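Local coordinates for Phenylalanine/tyrosine ammonia-lyase (Rhodosporidium toruloides, PDB 1Y2M), which catalyses the non-oxidative deamination of L-phenylalanine and L-tyrosine to trans-cinnamic and p-coumaric acid, working as a homotetramer, at residues B[428-440]-B[513-527]. Numbering follows the deposited sequence.
Sequences GLAQIGKLNFTQL and TTESNDVLSLLLATH
Leu429 faces Ser516, Gly433 faces Leu520 and Leu440 faces His527 along two helices that run nearly parallel, at 12°, the axes of the two segments approaching to 9.8 Å. At one end Leu429 is a knob in the hole formed by Thr513, Ser516, Asn517 and Leu520. Its CD1 lies 3.7 Å from Ser516 CB, while CD2 reaches Leu520 CD2, which also meets Ile432 CG2. The amide of Asn517 donates from ND2 to Ala282 O, and its OD1, lying 3.2 Å from Leu429 CD1, is buried without a polar partner. Midway, Leu520 and Leu523 both press on Gly433 from helix 513-527: Leu520 CD1 rests on the glycine CA, and Leu523 CD2 is pressed to 3.5 Å from the same CA, so a CB here would be tight against Leu523.

The other end is built around His527, whose CG is anti to the backbone N (chi1 -172°), swinging the imidazole across to helix 428-440. Leu440 CB covers one face in a CH-pi contact, 4.2 Å from the ring centroid. Gln439 OE1 lies in the ring plane, 3.2 Å from His527 CE1, with its amide turned 70° to the ring, and ND1 is buried against Asn436 CB (3.5 Å) without a polar partner. Cutting His527 back to an alanine is likely to open a gap beneath Leu440 and take a hydrogen-bonding partner, His527 NE2, from Thr300. Asn436 and Gln439 likewise bond to Ser293 and Thr297 of helix 273-303. No hydrogen bond joins the two segments, which meet by van der Waals packing within the buried helical bundle; Thr513 adds hydrogen bonds to Met422 and Arg426, earlier on helix 416-443, while Asn436, Gln439, Asn517 and His527 tie both helices to helix 273-303.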
ATOM      1  N   GLY B 428      13.625   2.703  -1.446  1.00  9.47           N
ATOM      2  CA  GLY B 428      14.964   2.843  -0.844  1.00 10.53           C
ATOM      3  C   GLY B 428      15.101   3.827   0.294  1.00 11.84           C
ATOM      4  O   GLY B 428      15.740   3.545   1.299  1.00  9.88           O
ATOM      5  N   LEU B 429      14.462   4.986   0.137  1.00  9.44           N
ATOM      6  CA  LEU B 429      14.467   6.038   1.181  1.00  9.59           C
ATOM      7  C   LEU B 429      13.843   5.481   2.466  1.00  8.88           C
ATOM      8  O   LEU B 429      14.303   5.763   3.590  1.00  7.87           O
ATOM      9  CB  LEU B 429      13.770   7.307   0.702  1.00  8.65           C
ATOM     10  CG  LEU B 429      14.489   8.020  -0.442  1.00  8.52           C
ATOM     11  CD1 LEU B 429      13.586   9.063  -1.071  1.00 10.67           C
ATOM     12  CD2 LEU B 429      15.838   8.605   0.036  1.00  9.41           C
ATOM     13  N   ALA B 430      12.789   4.688   2.315  1.00  8.59           N
ATOM     14  CA  ALA B 430      12.138   4.113   3.480  1.00  9.50           C
ATOM     15  C   ALA B 430      13.070   3.089   4.147  1.00  8.68           C
ATOM     16  O   ALA B 430      13.089   2.953   5.368  1.00  9.47           O
ATOM     17  CB  ALA B 430      10.847   3.449   3.089  1.00 11.22           C
ATOM     18  N   GLN B 431      13.828   2.358   3.351  1.00  9.61           N
ATOM     19  CA  GLN B 431      14.764   1.370   3.883  1.00  9.50           C
ATOM     20  C   GLN B 431      15.958   2.029   4.595  1.00  9.72           C
ATOM     21  O   GLN B 431      16.400   1.562   5.660  1.00 10.03           O
ATOM     22  CB  GLN B 431      15.290   0.416   2.816  1.00  8.56           C
ATOM     23  CG  GLN B 431      14.178  -0.420   2.173  1.00 10.26           C
ATOM     24  CD  GLN B 431      13.350  -1.120   3.180  1.00 20.47           C
ATOM     25  OE1 GLN B 431      13.762  -2.150   3.719  1.00 26.35           O
ATOM     26  NE2 GLN B 431      12.152  -0.573   3.463  1.00 28.98           N
ATOM     27  N   ILE B 432      16.503   3.092   4.010  1.00  9.86           N
ATOM     28  CA  ILE B 432      17.528   3.894   4.689  1.00  8.54           C
ATOM     29  C   ILE B 432      16.954   4.398   6.009  1.00  9.35           C
ATOM     30  O   ILE B 432      17.554   4.250   7.079  1.00  9.86           O
ATOM     31  CB  ILE B 432      17.959   5.123   3.833  1.00  9.81           C
ATOM     32  CG1 ILE B 432      18.623   4.677   2.523  1.00  9.54           C
ATOM     33  CG2 ILE B 432      18.898   6.035   4.654  1.00  8.64           C
ATOM     34  CD1 ILE B 432      18.826   5.774   1.522  1.00 10.82           C
ATOM     35  N   GLY B 433      15.764   5.006   5.955  1.00  9.15           N
ATOM     36  CA  GLY B 433      15.133   5.524   7.176  1.00  8.59           C
ATOM     37  C   GLY B 433      14.977   4.427   8.259  1.00  7.69           C
ATOM     38  O   GLY B 433      15.315   4.643   9.439  1.00 10.70           O
ATOM     39  N   LYS B 434      14.456   3.260   7.914  1.00  9.28           N
ATOM     40  CA  LYS B 434      14.333   2.193   8.892  1.00  9.36           C
ATOM     41  C   LYS B 434      15.690   1.839   9.503  1.00  9.10           C
ATOM     42  O   LYS B 434      15.799   1.714  10.709  1.00 12.02           O
ATOM     43  CB  LYS B 434      13.658   0.988   8.250  1.00 10.32           C
ATOM     44  CG  LYS B 434      13.475  -0.149   9.216  1.00  9.45           C
ATOM     45  CD  LYS B 434      12.483   0.131  10.335  1.00 10.26           C
ATOM     46  CE  LYS B 434      12.298  -1.124  11.188  1.00 16.62           C
ATOM     47  NZ  LYS B 434      11.176  -1.113  12.223  1.00 17.20           N
ATOM     48  N   LEU B 435      16.744   1.749   8.698  1.00  9.76           N
ATOM     49  CA  LEU B 435      18.075   1.473   9.238  1.00  7.97           C
ATOM     50  C   LEU B 435      18.541   2.491  10.253  1.00  9.63           C
ATOM     51  O   LEU B 435      18.900   2.164  11.397  1.00  9.35           O
ATOM     52  CB  LEU B 435      19.097   1.427   8.099  1.00  9.69           C
ATOM     53  CG  LEU B 435      20.500   0.974   8.568  1.00  8.18           C
ATOM     54  CD1 LEU B 435      20.429  -0.507   9.137  1.00 11.45           C
ATOM     55  CD2 LEU B 435      21.505   1.087   7.471  1.00 13.08           C
ATOM     56  N   ASN B 436      18.558   3.744   9.836  1.00 10.33           N
ATOM     57  CA  ASN B 436      19.077   4.765  10.727  1.00 10.52           C
ATOM     58  C   ASN B 436      18.144   4.920  11.937  1.00 10.89           C
ATOM     59  O   ASN B 436      18.605   5.194  13.036  1.00  9.85           O
ATOM     60  CB  ASN B 436      19.301   6.093   9.979  1.00  9.79           C
ATOM     61  CG  ASN B 436      20.404   5.959   8.931  1.00 11.80           C
ATOM     62  OD1 ASN B 436      20.138   5.997   7.767  1.00 14.05           O
ATOM     63  ND2 ASN B 436      21.656   5.755   9.371  1.00 15.95           N
ATOM     64  N   PHE B 437      16.841   4.767  11.770  1.00  8.30           N
ATOM     65  CA  PHE B 437      15.960   4.830  12.966  1.00  9.32           C
ATOM     66  C   PHE B 437      16.412   3.723  13.954  1.00  9.81           C
ATOM     67  O   PHE B 437      16.502   3.929  15.157  1.00  9.16           O
ATOM     68  CB  PHE B 437      14.525   4.534  12.572  1.00  9.96           C
ATOM     69  CG  PHE B 437      13.638   4.209  13.734  1.00  9.55           C
ATOM     70  CD1 PHE B 437      13.325   5.159  14.682  1.00 12.53           C
ATOM     71  CD2 PHE B 437      13.164   2.943  13.889  1.00 11.47           C
ATOM     72  CE1 PHE B 437      12.535   4.852  15.771  1.00 12.60           C
ATOM     73  CE2 PHE B 437      12.387   2.603  14.992  1.00 14.14           C
ATOM     74  CZ  PHE B 437      12.070   3.577  15.926  1.00 11.75           C
ATOM     75  N   THR B 438      16.599   2.509  13.458  1.00  8.64           N
ATOM     76  CA  THR B 438      16.944   1.392  14.356  1.00 10.69           C
ATOM     77  C   THR B 438      18.290   1.593  15.010  1.00  8.21           C
ATOM     78  O   THR B 438      18.485   1.261  16.213  1.00  9.44           O
ATOM     79  CB  THR B 438      16.941  -0.016  13.706  1.00 11.57           C
ATOM     80  OG1 THR B 438      17.930  -0.130  12.665  1.00 10.75           O
ATOM     81  CG2 THR B 438      15.573  -0.315  13.126  1.00  9.35           C
ATOM     82  N   GLN B 439      19.213   2.202  14.278  1.00  8.96           N
ATOM     83  CA  GLN B 439      20.538   2.580  14.908  1.00  8.14           C
ATOM     84  C   GLN B 439      20.345   3.600  16.024  1.00 11.45           C
ATOM     85  O   GLN B 439      20.922   3.457  17.124  1.00 10.23           O
ATOM     86  CB  GLN B 439      21.503   3.175  13.872  1.00  8.16           C
ATOM     87  CG  GLN B 439      21.956   2.210  12.819  1.00  9.32           C
ATOM     88  CD  GLN B 439      22.708   2.875  11.695  1.00  8.39           C
ATOM     89  OE1 GLN B 439      22.770   4.114  11.643  1.00 10.45           O
ATOM     90  NE2 GLN B 439      23.271   2.071  10.768  1.00  9.46           N
ATOM     91  N   LEU B 440      19.594   4.648  15.725  1.00  9.48           N
ATOM     92  CA  LEU B 440      19.397   5.750  16.650  1.00  9.86           C
ATOM     93  C   LEU B 440      18.628   5.247  17.877  1.00  8.48           C
ATOM     94  O   LEU B 440      19.023   5.518  18.988  1.00  9.46           O
ATOM     95  CB  LEU B 440      18.607   6.851  15.975  1.00 10.64           C
ATOM     96  CG  LEU B 440      18.176   8.006  16.900  1.00 10.10           C
ATOM     97  CD1 LEU B 440      19.378   8.677  17.488  1.00 10.13           C
ATOM     98  CD2 LEU B 440      17.400   9.058  16.115  1.00 12.68           C
ATOM     99  N   THR B 513       8.351  10.878  -3.932  1.00  9.23           N
ATOM    100  CA  THR B 513       9.752  10.595  -3.569  1.00  7.38           C
ATOM    101  C   THR B 513      10.431  11.875  -3.017  1.00  8.30           C
ATOM    102  O   THR B 513      11.266  11.769  -2.141  1.00  8.86           O
ATOM    103  CB  THR B 513      10.492  10.048  -4.797  1.00  6.10           C
ATOM    104  OG1 THR B 513       9.770   8.897  -5.252  1.00  7.52           O
ATOM    105  CG2 THR B 513      11.958   9.744  -4.460  1.00  7.57           C
ATOM    106  N   THR B 514      10.089  13.083  -3.535  1.00  7.37           N
ATOM    107  CA  THR B 514      10.612  14.337  -3.033  1.00  7.84           C
ATOM    108  C   THR B 514      10.185  14.518  -1.596  1.00  9.11           C
ATOM    109  O   THR B 514      10.990  14.973  -0.768  1.00  8.99           O
ATOM    110  CB  THR B 514      10.118  15.484  -3.925  1.00  8.95           C
ATOM    111  OG1 THR B 514      10.619  15.311  -5.270  1.00  6.99           O
ATOM    112  CG2 THR B 514      10.570  16.790  -3.384  1.00 11.61           C
ATOM    113  N   GLU B 515       8.941  14.130  -1.258  1.00  8.34           N
ATOM    114  CA  GLU B 515       8.475  14.235   0.123  1.00 10.35           C
ATOM    115  C   GLU B 515       9.246  13.231   0.989  1.00  9.24           C
ATOM    116  O   GLU B 515       9.639  13.560   2.124  1.00 10.00           O
ATOM    117  CB  GLU B 515       6.983  13.988   0.219  1.00 11.29           C
ATOM    118  CG  GLU B 515       6.474  14.275   1.639  1.00 10.12           C
ATOM    119  CD  GLU B 515       4.964  14.267   1.835  1.00 17.09           C
ATOM    120  OE1 GLU B 515       4.176  14.132   0.846  1.00 15.05           O
ATOM    121  OE2 GLU B 515       4.546  14.406   3.021  1.00 13.84           O
ATOM    122  N   SER B 516       9.493  12.016   0.480  1.00  9.41           N
ATOM    123  CA  SER B 516      10.292  11.068   1.249  1.00  8.22           C
ATOM    124  C   SER B 516      11.708  11.596   1.482  1.00  8.56           C
ATOM    125  O   SER B 516      12.261  11.441   2.576  1.00  9.04           O
ATOM    126  CB  SER B 516      10.374   9.709   0.581  1.00  9.78           C
ATOM    127  OG  SER B 516       9.090   9.106   0.610  1.00  9.44           O
ATOM    128  N   ASN B 517      12.291  12.300   0.504  1.00  8.97           N
ATOM    129  CA  ASN B 517      13.586  12.945   0.740  1.00  7.80           C
ATOM    130  C   ASN B 517      13.511  13.885   1.912  1.00  7.32           C
ATOM    131  O   ASN B 517      14.418  13.918   2.753  1.00  9.71           O
ATOM    132  CB  ASN B 517      14.180  13.711  -0.458  1.00  9.52           C
ATOM    133  CG  ASN B 517      14.771  12.823  -1.512  1.00 11.85           C
ATOM    134  OD1 ASN B 517      15.292  11.757  -1.211  1.00  9.94           O
ATOM    135  ND2 ASN B 517      14.791  13.318  -2.772  1.00  8.16           N
ATOM    136  N   ASP B 518      12.428  14.645   2.002  1.00  8.91           N
ATOM    137  CA  ASP B 518      12.258  15.658   3.022  1.00  8.73           C
ATOM    138  C   ASP B 518      12.154  14.991   4.389  1.00  7.36           C
ATOM    139  O   ASP B 518      12.833  15.359   5.371  1.00  9.91           O
ATOM    140  CB  ASP B 518      10.987  16.450   2.734  1.00 12.13           C
ATOM    141  CG  ASP B 518      10.903  17.760   3.531  1.00 15.31           C
ATOM    142  OD1 ASP B 518      11.967  18.381   3.879  1.00 15.82           O
ATOM    143  OD2 ASP B 518       9.751  18.203   3.754  1.00 16.70           O
ATOM    144  N   VAL B 519      11.287  13.977   4.474  1.00  7.85           N
ATOM    145  CA  VAL B 519      11.125  13.249   5.745  1.00  8.14           C
ATOM    146  C   VAL B 519      12.383  12.564   6.166  1.00  8.39           C
ATOM    147  O   VAL B 519      12.731  12.572   7.376  1.00  9.16           O
ATOM    148  CB  VAL B 519       9.944  12.308   5.664  1.00  9.53           C
ATOM    149  CG1 VAL B 519       9.775  11.495   6.939  1.00  8.82           C
ATOM    150  CG2 VAL B 519       8.702  13.134   5.355  1.00 10.81           C
ATOM    151  N   LEU B 520      13.083  11.942   5.213  1.00  8.73           N
ATOM    152  CA  LEU B 520      14.357  11.285   5.559  1.00  8.02           C
ATOM    153  C   LEU B 520      15.340  12.345   6.043  1.00  8.95           C
ATOM    154  O   LEU B 520      16.144  12.055   6.932  1.00  9.15           O
ATOM    155  CB  LEU B 520      14.952  10.508   4.385  1.00  9.73           C
ATOM    156  CG  LEU B 520      16.209   9.678   4.698  1.00 10.62           C
ATOM    157  CD1 LEU B 520      16.099   8.805   5.942  1.00 12.29           C
ATOM    158  CD2 LEU B 520      16.611   8.756   3.545  1.00  9.87           C
ATOM    159  N   SER B 521      15.327  13.564   5.471  1.00  9.06           N
ATOM    160  CA  SER B 521      16.251  14.621   5.926  1.00  8.80           C
ATOM    161  C   SER B 521      15.963  14.990   7.369  1.00  6.99           C
ATOM    162  O   SER B 521      16.874  15.283   8.133  1.00  9.09           O
ATOM    163  CB  SER B 521      16.143  15.834   5.040  1.00  8.61           C
ATOM    164  OG  SER B 521      16.494  15.529   3.672  1.00 10.44           O
ATOM    165  N   LEU B 522      14.690  14.999   7.738  1.00  7.27           N
ATOM    166  CA  LEU B 522      14.343  15.290   9.149  1.00  8.37           C
ATOM    167  C   LEU B 522      14.907  14.197  10.052  1.00 10.38           C
ATOM    168  O   LEU B 522      15.459  14.480  11.121  1.00  8.89           O
ATOM    169  CB  LEU B 522      12.813  15.301   9.330  1.00  8.69           C
ATOM    170  CG  LEU B 522      12.045  16.453   8.671  1.00  9.10           C
ATOM    171  CD1 LEU B 522      10.553  16.224   8.655  1.00  9.48           C
ATOM    172  CD2 LEU B 522      12.370  17.752   9.381  1.00 12.38           C
ATOM    173  N   LEU B 523      14.730  12.947   9.643  1.00  8.46           N
ATOM    174  CA  LEU B 523      15.218  11.798  10.414  1.00  8.86           C
ATOM    175  C   LEU B 523      16.733  11.825  10.526  1.00  9.17           C
ATOM    176  O   LEU B 523      17.295  11.574  11.620  1.00  9.81           O
ATOM    177  CB  LEU B 523      14.722  10.505   9.768  1.00 10.24           C
ATOM    178  CG  LEU B 523      15.155   9.210  10.413  1.00  8.31           C
ATOM    179  CD1 LEU B 523      14.879   9.126  11.846  1.00  8.56           C
ATOM    180  CD2 LEU B 523      14.611   7.977   9.604  1.00 11.40           C
ATOM    181  N   LEU B 524      17.415  12.033   9.396  1.00  8.83           N
ATOM    182  CA  LEU B 524      18.875  11.969   9.441  1.00  8.62           C
ATOM    183  C   LEU B 524      19.464  13.192  10.190  1.00 10.04           C
ATOM    184  O   LEU B 524      20.504  13.085  10.856  1.00  9.96           O
ATOM    185  CB  LEU B 524      19.478  11.799   8.047  1.00  8.49           C
ATOM    186  CG  LEU B 524      19.077  10.473   7.401  1.00 10.81           C
ATOM    187  CD1 LEU B 524      19.958  10.275   6.177  1.00  9.93           C
ATOM    188  CD2 LEU B 524      19.177   9.249   8.309  1.00 12.04           C
ATOM    189  N   ALA B 525      18.794  14.345  10.103  1.00  8.83           N
ATOM    190  CA  ALA B 525      19.208  15.542  10.909  1.00  9.40           C
ATOM    191  C   ALA B 525      19.093  15.193  12.411  1.00  8.74           C
ATOM    192  O   ALA B 525      19.926  15.542  13.204  1.00  9.38           O
ATOM    193  CB  ALA B 525      18.405  16.732  10.582  1.00 11.34           C
ATOM    194  N   THR B 526      17.998  14.566  12.764  1.00  8.69           N
ATOM    195  CA  THR B 526      17.773  14.099  14.143  1.00  7.46           C
ATOM    196  C   THR B 526      18.870  13.130  14.627  1.00  8.39           C
ATOM    197  O   THR B 526      19.434  13.238  15.728  1.00  8.47           O
ATOM    198  CB  THR B 526      16.374  13.462  14.220  1.00 11.74           C
ATOM    199  OG1 THR B 526      15.407  14.488  13.990  1.00  8.99           O
ATOM    200  CG2 THR B 526      16.074  12.764  15.540  1.00 10.07           C
ATOM    201  N   HIS B 527      19.144  12.125  13.821  1.00  9.78           N
ATOM    202  CA  HIS B 527      20.175  11.152  14.147  1.00  8.71           C
ATOM    203  C   HIS B 527      21.521  11.864  14.312  1.00  7.89           C
ATOM    204  O   HIS B 527      22.304  11.559  15.229  1.00 10.35           O
ATOM    205  CB  HIS B 527      20.179  10.082  13.045  1.00  9.83           C
ATOM    206  CG  HIS B 527      21.067   8.885  13.312  1.00  6.67           C
ATOM    207  ND1 HIS B 527      21.152   7.816  12.442  1.00 10.76           N
ATOM    208  CD2 HIS B 527      21.909   8.604  14.340  1.00  9.44           C
ATOM    209  CE1 HIS B 527      22.002   6.928  12.939  1.00 11.46           C
ATOM    210  NE2 HIS B 527      22.490   7.388  14.076  1.00  9.50           N
TER